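PDB 3DX5: 3-dehydroshikimate dehydratase from Bacillus anthracis, which catalyses the manganese-dependent dehydration of 3-dehydroshikimate to 3,4-dihydroxybenzoate, a step in the biosynthesis of the siderophore petrobactin. Local coordinates for residues Glu63-Leu75 against Ala93-Gln107. Residues are numbered along the deposited sequence; the frame is centred on the assembly and turned at random. Where two conformers were deposited one is given.
With DHB (3,4-dihydroxybenzoic acid), chain D.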
ATOM      1  N   GLU A  63      16.841 -11.812  13.274  1.00 12.03           N
ATOM      2  CA  GLU A  63      17.054 -10.502  13.817  1.00 12.42           C
ATOM      3  C   GLU A  63      16.350  -9.528  12.864  1.00 11.44           C
ATOM      4  O   GLU A  63      15.969  -9.898  11.753  1.00 12.09           O
ATOM      5  CB  GLU A  63      18.558 -10.180  13.896  1.00 12.40           C
ATOM      6  CG  GLU A  63      19.232 -10.032  12.515  1.00 13.71           C
ATOM      7  CD  GLU A  63      20.765  -9.983  12.632  1.00 18.63           C
ATOM      8  OE1 GLU A  63      21.328  -8.853  12.721  1.00 16.90           O
ATOM      9  OE2 GLU A  63      21.397 -11.080  12.646  1.00 18.58           O
ATOM     10  N   ILE A  64      16.166  -8.298  13.297  1.00 11.03           N
ATOM     11  CA  ILE A  64      15.665  -7.253  12.406  1.00 10.74           C
ATOM     12  C   ILE A  64      16.900  -6.626  11.755  1.00 11.32           C
ATOM     13  O   ILE A  64      17.786  -6.128  12.455  1.00 12.36           O
ATOM     14  CB  ILE A  64      14.806  -6.219  13.183  1.00 10.86           C
ATOM     15  CG1 ILE A  64      13.640  -6.932  13.910  1.00  9.08           C
ATOM     16  CG2 ILE A  64      14.358  -5.044  12.257  1.00  8.89           C
ATOM     17  CD1 ILE A  64      12.674  -7.716  12.965  1.00 11.90           C
ATOM     18  N   THR A  65      16.994  -6.685  10.434  1.00 11.52           N
ATOM     19  CA  THR A  65      18.233  -6.263   9.746  1.00 12.90           C
ATOM     20  C   THR A  65      18.327  -4.740   9.565  1.00 12.84           C
ATOM     21  O   THR A  65      19.437  -4.170   9.460  1.00 12.87           O
ATOM     22  CB  THR A  65      18.421  -6.961   8.337  1.00 13.48           C
ATOM     23  OG1 THR A  65      17.503  -6.403   7.376  1.00 14.76           O
ATOM     24  CG2 THR A  65      18.157  -8.447   8.413  1.00 14.93           C
HETATM   25  N   MSE A  66      17.165  -4.094   9.522  1.00 12.30           N
HETATM   26  CA  MSE A  66      17.052  -2.711   9.087  1.00 11.91           C
HETATM   27  C   MSE A  66      15.589  -2.328   9.164  1.00 11.81           C
HETATM   28  O   MSE A  66      14.707  -3.182   8.991  1.00 10.82           O
HETATM   29  CB  MSE A  66      17.537  -2.591   7.631  1.00 11.74           C
HETATM   30  CG  MSE A  66      17.479  -1.164   7.020  1.00 12.98           C
HETATM   31 SE   MSE A  66      18.676  -1.041   5.435  0.75 12.39          SE
HETATM   32  CE  MSE A  66      17.700  -2.219   4.214  1.00  8.84           C
ATOM     33  N   ILE A  67      15.329  -1.048   9.404  1.00 10.09           N
ATOM     34  CA  ILE A  67      13.995  -0.507   9.197  1.00 11.40           C
ATOM     35  C   ILE A  67      14.036   0.349   7.938  1.00 11.58           C
ATOM     36  O   ILE A  67      14.896   1.247   7.819  1.00 11.40           O
ATOM     37  CB  ILE A  67      13.554   0.326  10.406  1.00 10.69           C
ATOM     38  CG1 ILE A  67      13.387  -0.637  11.611  1.00 13.38           C
ATOM     39  CG2 ILE A  67      12.267   1.057  10.079  1.00 11.60           C
ATOM     40  CD1 ILE A  67      13.361   0.061  12.945  1.00 14.70           C
ATOM     41  N   SER A  68      13.110   0.100   7.017  0.50 10.93           N
ATOM     42  CA  SER A  68      13.160   0.760   5.723  0.50 10.69           C
ATOM     43  C   SER A  68      12.033   1.773   5.554  0.50 11.03           C
ATOM     44  O   SER A  68      10.847   1.432   5.581  0.50 10.61           O
ATOM     45  CB  SER A  68      13.200  -0.282   4.605  0.50 10.76           C
ATOM     46  OG  SER A  68      14.257  -1.187   4.879  0.50  7.72           O
ATOM     47  N   ASP A  69      12.418   3.035   5.409  1.00 11.30           N
ATOM     48  CA  ASP A  69      11.458   4.102   5.441  1.00 12.50           C
ATOM     49  C   ASP A  69      11.783   5.131   4.370  1.00 12.78           C
ATOM     50  O   ASP A  69      12.398   4.784   3.358  1.00 12.90           O
ATOM     51  CB  ASP A  69      11.391   4.693   6.858  1.00 12.52           C
ATOM     52  CG  ASP A  69       9.977   5.200   7.208  1.00 17.98           C
ATOM     53  OD1 ASP A  69       9.445   4.800   8.271  1.00 21.55           O
ATOM     54  OD2 ASP A  69       9.394   6.002   6.422  1.00 18.23           O
ATOM     55  N   TYR A  70      11.353   6.374   4.577  1.00 12.37           N
ATOM     56  CA  TYR A  70      11.376   7.426   3.554  1.00 14.32           C
ATOM     57  C   TYR A  70      11.521   8.705   4.346  1.00 14.80           C
ATOM     58  O   TYR A  70      10.642   9.042   5.129  1.00 14.78           O
ATOM     59  CB  TYR A  70      10.029   7.461   2.755  1.00 14.52           C
ATOM     60  CG  TYR A  70       9.565   6.077   2.280  1.00 17.28           C
ATOM     61  CD1 TYR A  70       9.939   5.585   1.012  1.00 18.53           C
ATOM     62  CD2 TYR A  70       8.784   5.238   3.118  1.00 16.26           C
ATOM     63  CE1 TYR A  70       9.546   4.293   0.591  1.00 15.56           C
ATOM     64  CE2 TYR A  70       8.432   3.955   2.717  1.00 15.60           C
ATOM     65  CZ  TYR A  70       8.805   3.492   1.454  1.00 15.44           C
ATOM     66  OH  TYR A  70       8.424   2.218   1.044  1.00 14.96           O
ATOM     67  N   LEU A  71      12.633   9.403   4.205  1.00 14.90           N
ATOM     68  CA  LEU A  71      12.771  10.675   4.919  1.00 15.37           C
ATOM     69  C   LEU A  71      12.703  11.821   3.926  1.00 15.86           C
ATOM     70  O   LEU A  71      13.459  11.862   2.982  1.00 15.83           O
ATOM     71  CB  LEU A  71      14.068  10.716   5.717  1.00 14.86           C
ATOM     72  CG  LEU A  71      14.195   9.600   6.754  1.00 15.92           C
ATOM     73  CD1 LEU A  71      15.638   9.536   7.298  1.00 14.21           C
ATOM     74  CD2 LEU A  71      13.142   9.827   7.886  1.00 15.00           C
ATOM     75  N   ASP A  72      11.785  12.743   4.149  1.00 16.73           N
ATOM     76  CA  ASP A  72      11.621  13.842   3.244  1.00 18.28           C
ATOM     77  C   ASP A  72      12.621  14.950   3.569  1.00 18.03           C
ATOM     78  O   ASP A  72      12.475  15.684   4.553  1.00 17.32           O
ATOM     79  CB  ASP A  72      10.185  14.363   3.289  1.00 18.69           C
ATOM     80  CG  ASP A  72       9.928  15.432   2.230  1.00 23.49           C
ATOM     81  OD1 ASP A  72      10.794  15.653   1.342  1.00 24.72           O
ATOM     82  OD2 ASP A  72       8.860  16.069   2.290  1.00 30.67           O
ATOM     83  N   ILE A  73      13.647  15.070   2.744  1.00 19.07           N
ATOM     84  CA  ILE A  73      14.575  16.171   2.933  1.00 21.33           C
ATOM     85  C   ILE A  73      14.590  17.141   1.720  1.00 21.60           C
ATOM     86  O   ILE A  73      15.489  17.948   1.575  1.00 21.92           O
ATOM     87  CB  ILE A  73      15.992  15.704   3.548  1.00 22.24           C
ATOM     88  CG1 ILE A  73      16.518  14.415   2.991  1.00 21.73           C
ATOM     89  CG2 ILE A  73      15.817  15.210   4.962  1.00 23.83           C
ATOM     90  CD1 ILE A  73      16.676  14.457   1.589  1.00 26.95           C
ATOM     91  N   SER A  74      13.572  17.049   0.867  1.00 22.15           N
ATOM     92  CA  SER A  74      13.350  18.016  -0.209  1.00 23.96           C
ATOM     93  C   SER A  74      13.130  19.440   0.342  1.00 25.41           C
ATOM     94  O   SER A  74      12.854  19.628   1.529  1.00 25.43           O
ATOM     95  CB  SER A  74      12.150  17.607  -1.059  1.00 23.13           C
ATOM     96  OG  SER A  74      10.921  17.953  -0.415  1.00 25.41           O
ATOM     97  N   LEU A  75      13.255  20.443  -0.525  1.00 27.21           N
ATOM     98  CA  LEU A  75      13.040  21.856  -0.140  1.00 28.33           C
ATOM     99  C   LEU A  75      11.599  22.149   0.289  1.00 29.61           C
ATOM    100  O   LEU A  75      11.358  22.950   1.185  1.00 30.63           O
ATOM    101  CB  LEU A  75      13.425  22.780  -1.300  1.00 28.26           C
ATOM    102  CG  LEU A  75      14.845  22.708  -1.859  1.00 27.69           C
ATOM    103  CD1 LEU A  75      15.083  23.865  -2.815  1.00 26.36           C
ATOM    104  CD2 LEU A  75      15.851  22.762  -0.734  1.00 29.12           C
ATOM    105  N   ALA A  93      14.162   1.616  16.167  1.00  9.25           N
ATOM    106  CA  ALA A  93      15.385   0.816  15.940  1.00 10.61           C
ATOM    107  C   ALA A  93      15.942   0.259  17.241  1.00 10.68           C
ATOM    108  O   ALA A  93      16.418  -0.868  17.292  1.00 11.98           O
ATOM    109  CB  ALA A  93      16.459   1.638  15.215  1.00  9.65           C
ATOM    110  N   ASN A  94      15.879   1.054  18.301  1.00 11.79           N
ATOM    111  CA  ASN A  94      16.257   0.595  19.616  1.00 12.16           C
ATOM    112  C   ASN A  94      15.397  -0.591  20.053  1.00 11.94           C
ATOM    113  O   ASN A  94      15.921  -1.608  20.503  1.00 10.58           O
ATOM    114  CB  ASN A  94      16.167   1.731  20.636  1.00 13.39           C
ATOM    115  CG  ASN A  94      16.905   1.390  21.907  1.00 19.16           C
ATOM    116  OD1 ASN A  94      16.313   1.154  22.963  1.00 24.93           O
ATOM    117  ND2 ASN A  94      18.208   1.309  21.796  1.00 23.43           N
ATOM    118  N   TRP A  95      14.073  -0.487  19.879  1.00 10.52           N
ATOM    119  CA  TRP A  95      13.188  -1.535  20.333  1.00 10.01           C
ATOM    120  C   TRP A  95      13.411  -2.816  19.513  1.00 10.60           C
ATOM    121  O   TRP A  95      13.489  -3.927  20.063  1.00  9.44           O
ATOM    122  CB  TRP A  95      11.740  -1.055  20.217  1.00  9.81           C
ATOM    123  CG  TRP A  95      10.717  -2.029  20.702  1.00 10.15           C
ATOM    124  CD1 TRP A  95      10.769  -2.788  21.846  1.00 10.78           C
ATOM    125  CD2 TRP A  95       9.447  -2.303  20.094  1.00  9.34           C
ATOM    126  NE1 TRP A  95       9.606  -3.516  21.977  1.00  9.96           N
ATOM    127  CE2 TRP A  95       8.778  -3.229  20.922  1.00 10.28           C
ATOM    128  CE3 TRP A  95       8.801  -1.827  18.939  1.00 11.67           C
ATOM    129  CZ2 TRP A  95       7.499  -3.736  20.614  1.00 12.13           C
ATOM    130  CZ3 TRP A  95       7.523  -2.334  18.616  1.00 10.69           C
ATOM    131  CH2 TRP A  95       6.887  -3.270  19.464  1.00 11.88           C
ATOM    132  N   PHE A  96      13.527  -2.657  18.201  1.00  9.86           N
ATOM    133  CA  PHE A  96      13.733  -3.791  17.309  1.00 10.18           C
ATOM    134  C   PHE A  96      15.165  -4.309  17.251  1.00 10.79           C
ATOM    135  O   PHE A  96      15.432  -5.321  16.598  1.00 10.00           O
ATOM    136  CB  PHE A  96      13.229  -3.456  15.907  1.00  9.77           C
ATOM    137  CG  PHE A  96      11.717  -3.494  15.791  1.00  8.26           C
ATOM    138  CD1 PHE A  96      11.024  -4.720  15.818  1.00  9.35           C
ATOM    139  CD2 PHE A  96      10.994  -2.322  15.706  1.00  8.40           C
ATOM    140  CE1 PHE A  96       9.629  -4.768  15.711  1.00  7.97           C
ATOM    141  CE2 PHE A  96       9.592  -2.339  15.610  1.00  7.77           C
ATOM    142  CZ  PHE A  96       8.902  -3.570  15.614  1.00  7.55           C
ATOM    143  N   LYS A  97      16.076  -3.610  17.936  1.00 11.25           N
ATOM    144  CA  LYS A  97      17.505  -3.937  17.961  1.00 12.56           C
ATOM    145  C   LYS A  97      18.204  -3.932  16.584  1.00 12.64           C
ATOM    146  O   LYS A  97      18.900  -4.858  16.217  1.00 12.31           O
ATOM    147  CB  LYS A  97      17.773  -5.219  18.753  1.00 12.99           C
ATOM    148  CG  LYS A  97      17.181  -5.137  20.198  1.00 16.80           C
ATOM    149  CD  LYS A  97      17.677  -6.288  21.051  1.00 24.59           C
ATOM    150  CE  LYS A  97      17.082  -6.258  22.492  1.00 28.97           C
ATOM    151  NZ  LYS A  97      17.522  -7.453  23.268  1.00 33.33           N
ATOM    152  N   THR A  98      18.017  -2.866  15.832  1.00 12.81           N
ATOM    153  CA  THR A  98      18.701  -2.739  14.558  1.00 12.76           C
ATOM    154  C   THR A  98      19.461  -1.409  14.601  1.00 12.51           C
ATOM    155  O   THR A  98      19.046  -0.483  15.291  1.00 11.09           O
ATOM    156  CB  THR A  98      17.707  -2.849  13.328  1.00 13.80           C
ATOM    157  OG1 THR A  98      18.430  -2.679  12.120  1.00 14.94           O
ATOM    158  CG2 THR A  98      16.620  -1.768  13.336  1.00 11.72           C
ATOM    159  N   ASN A  99      20.580  -1.326  13.894  1.00 11.75           N
ATOM    160  CA  ASN A  99      21.316  -0.075  13.810  1.00 11.72           C
ATOM    161  C   ASN A  99      21.259   0.546  12.409  1.00 12.18           C
ATOM    162  O   ASN A  99      22.127   1.377  12.077  1.00 13.38           O
ATOM    163  CB  ASN A  99      22.781  -0.288  14.248  1.00 12.11           C
ATOM    164  CG  ASN A  99      23.570  -1.170  13.268  1.00 12.87           C
ATOM    165  OD1 ASN A  99      22.998  -1.853  12.393  1.00 12.90           O
ATOM    166  ND2 ASN A  99      24.889  -1.128  13.385  1.00 13.70           N
ATOM    167  N   LYS A 100      20.277   0.168  11.574  1.00 10.56           N
ATOM    168  CA  LYS A 100      20.218   0.713  10.207  1.00 11.50           C
ATOM    169  C   LYS A 100      18.828   1.208   9.817  1.00 12.44           C
ATOM    170  O   LYS A 100      17.808   0.558  10.145  1.00 13.20           O
ATOM    171  CB  LYS A 100      20.644  -0.360   9.173  1.00 11.25           C
ATOM    172  CG  LYS A 100      22.000  -0.984   9.425  1.00 11.78           C
ATOM    173  CD  LYS A 100      22.318  -2.102   8.411  1.00 10.94           C
ATOM    174  CE  LYS A 100      23.638  -2.804   8.767  1.00 14.15           C
ATOM    175  NZ  LYS A 100      23.638  -3.427  10.133  1.00 17.95           N
ATOM    176  N   ILE A 101      18.798   2.354   9.121  0.60 12.50           N
ATOM    177  CA  ILE A 101      17.607   2.976   8.557  0.60 12.19           C
ATOM    178  C   ILE A 101      17.819   3.229   7.051  0.60 12.98           C
ATOM    179  O   ILE A 101      18.760   3.934   6.647  0.60 13.14           O
ATOM    180  CB  ILE A 101      17.300   4.359   9.204  0.60 12.07           C
ATOM    181  CG1 ILE A 101      17.101   4.244  10.720  0.60 14.09           C
ATOM    182  CG2 ILE A 101      16.072   5.013   8.541  0.60 10.48           C
ATOM    183  CD1 ILE A 101      16.037   3.180  11.187  0.60 12.77           C
ATOM    184  N   ARG A 102      16.924   2.695   6.228  1.00 12.51           N
ATOM    185  CA  ARG A 102      17.015   2.885   4.795  1.00 12.33           C
ATOM    186  C   ARG A 102      16.215   4.133   4.403  1.00 12.38           C
ATOM    187  O   ARG A 102      15.071   4.320   4.830  1.00 12.21           O
ATOM    188  CB  ARG A 102      16.440   1.633   4.093  1.00 13.23           C
ATOM    189  CG  ARG A 102      16.521   1.592   2.533  1.00 12.11           C
ATOM    190  CD  ARG A 102      15.585   2.591   1.756  1.00 11.58           C
ATOM    191  NE  ARG A 102      14.154   2.610   2.099  1.00 14.22           N
ATOM    192  CZ  ARG A 102      13.249   1.791   1.570  1.00 14.41           C
ATOM    193  NH1 ARG A 102      11.961   1.900   1.928  1.00 12.82           N
ATOM    194  NH2 ARG A 102      13.640   0.857   0.686  1.00 10.03           N
ATOM    195  N   THR A 103      16.813   4.986   3.589  1.00 12.07           N
ATOM    196  CA  THR A 103      16.077   6.102   3.003  1.00 12.74           C
ATOM    197  C   THR A 103      16.512   6.312   1.564  1.00 12.46           C
ATOM    198  O   THR A 103      17.422   5.626   1.080  1.00 11.66           O
ATOM    199  CB  THR A 103      16.179   7.405   3.855  1.00 12.64           C
ATOM    200  OG1 THR A 103      15.232   8.362   3.366  1.00 15.60           O
ATOM    201  CG2 THR A 103      17.589   8.047   3.789  1.00 14.81           C
ATOM    202  N   PHE A 104      15.817   7.204   0.870  1.00 14.01           N
ATOM    203  CA  PHE A 104      16.104   7.533  -0.532  1.00 14.79           C
ATOM    204  C   PHE A 104      16.670   8.931  -0.591  1.00 15.60           C
ATOM    205  O   PHE A 104      16.315   9.773   0.240  1.00 17.26           O
ATOM    206  CB  PHE A 104      14.832   7.434  -1.384  1.00 14.75           C
ATOM    207  CG  PHE A 104      14.322   6.022  -1.506  1.00 17.81           C
ATOM    208  CD1 PHE A 104      14.964   5.107  -2.337  1.00 19.25           C
ATOM    209  CD2 PHE A 104      13.238   5.590  -0.751  1.00 20.76           C
ATOM    210  CE1 PHE A 104      14.529   3.796  -2.428  1.00 20.54           C
ATOM    211  CE2 PHE A 104      12.781   4.273  -0.859  1.00 21.30           C
ATOM    212  CZ  PHE A 104      13.427   3.387  -1.679  1.00 19.83           C
ATOM    213  N   ALA A 105      17.540   9.199  -1.552  1.00 15.36           N
ATOM    214  CA  ALA A 105      18.166  10.507  -1.647  1.00 16.23           C
ATOM    215  C   ALA A 105      17.442  11.322  -2.704  1.00 16.59           C
ATOM    216  O   ALA A 105      17.846  11.363  -3.866  1.00 16.96           O
ATOM    217  CB  ALA A 105      19.644  10.372  -1.991  1.00 15.74           C
ATOM    218  N   GLY A 106      16.362  11.964  -2.294  1.00 17.41           N
ATOM    219  CA  GLY A 106      15.599  12.819  -3.193  1.00 18.12           C
ATOM    220  C   GLY A 106      14.530  12.081  -3.968  1.00 18.44           C
ATOM    221  O   GLY A 106      14.435  10.862  -3.894  1.00 17.49           O
ATOM    222  N   GLN A 107      13.743  12.839  -4.723  0.60 18.67           N
ATOM    223  CA  GLN A 107      12.558  12.321  -5.401  0.60 19.59           C
ATOM    224  C   GLN A 107      12.610  12.633  -6.909  0.60 18.69           C
ATOM    225  O   GLN A 107      11.584  12.602  -7.584  0.60 18.88           O
ATOM    226  CB  GLN A 107      11.284  12.976  -4.824  0.60 20.55           C
ATOM    227  CG  GLN A 107      10.975  12.730  -3.337  0.60 22.78           C
ATOM    228  CD  GLN A 107       9.800  13.606  -2.840  0.60 25.70           C
ATOM    229  OE1 GLN A 107       9.833  14.844  -2.925  0.60 25.84           O
ATOM    230  NE2 GLN A 107       8.768  12.960  -2.338  0.60 26.72           N
TER
HETATM  231  C1  DHB D 289      10.676   0.525  -2.920  1.00 18.25           C
HETATM  232  C2  DHB D 289      11.899  -0.106  -3.127  1.00 18.29           C
HETATM  233  C3  DHB D 289      12.290  -0.487  -4.415  1.00 18.33           C
HETATM  234  O3  DHB D 289      13.479  -1.106  -4.699  1.00 15.67           O
HETATM  235  C4  DHB D 289      11.397  -0.178  -5.535  1.00 20.66           C
HETATM  236  O4  DHB D 289      11.813  -0.554  -6.764  1.00 20.45           O
HETATM  237  C5  DHB D 289      10.190   0.480  -5.319  1.00 19.34           C
HETATM  238  C6  DHB D 289       9.840   0.822  -4.000  1.00 20.09           C
HETATM  239  C   DHB D 289      10.275   0.904  -1.504  1.00 18.97           C
HETATM  240  O1  DHB D 289       9.230   1.504  -1.231  1.00 18.58           O
HETATM  241  O2  DHB D 289      11.065   0.563  -0.489  1.00 18.36           O
HETATM  242  O   HOH W   1      17.054  -7.539  15.930  1.00 12.14           O
HETATM  243  O   HOH W   2      21.772  -5.614   9.234  1.00 13.02           O
HETATM  244  O   HOH W   3      20.969  -4.229  12.478  1.00 29.09           O
HETATM  245  O   HOH W   4      16.106  11.040   2.676  1.00 21.87           O
HETATM  246  O   HOH W   5      13.097   9.140   1.113  1.00 26.16           O
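Strands 64-68 and 100-103 pair in parallel in the barrel wall, Ile67 opposite Ile101 and Ser68 opposite Arg102, and their C-terminal ends open into the substrate pocket. Ile67 is held through both backbone polar atoms: its N donates to Lys100 O (3.0 Å) and its O accepts from Arg102 N (3.0 Å). The pairing continues past Ser68, where Asp69 N meets Arg102 O. On the helix side, the CD1 of Ile67 reaches Ala93 and the methyl CG2 of Thr98, while Ile64 CG1 packs on Phe96 CD1 at 3.9 Å.

Towards the ligand, Arg102 leaves the strand with CG anti to its backbone N (chi1 -176°), then bends at chi2 and chi3, which turns NE and NH1 back side-on to Asp69 O, at 3.1 and 3.2 Å. Its guanidinium lies between Ser68 CB on one face and Phe104 CE2 on the other, and the bonds in its plane to Asp69 O, with the salt bridge from NH2 to Glu142, set its rotation; NH2 also donates to DHB O2 (2.8 Å). Beside it, Tyr70 OH donates to the other carboxylate oxygen, DHB O1, at 2.5 Å. The arrangement is the right-handed beta-alpha-beta unit of a TIM barrel, with the carboxylate-binding site at the C-terminal strand ends.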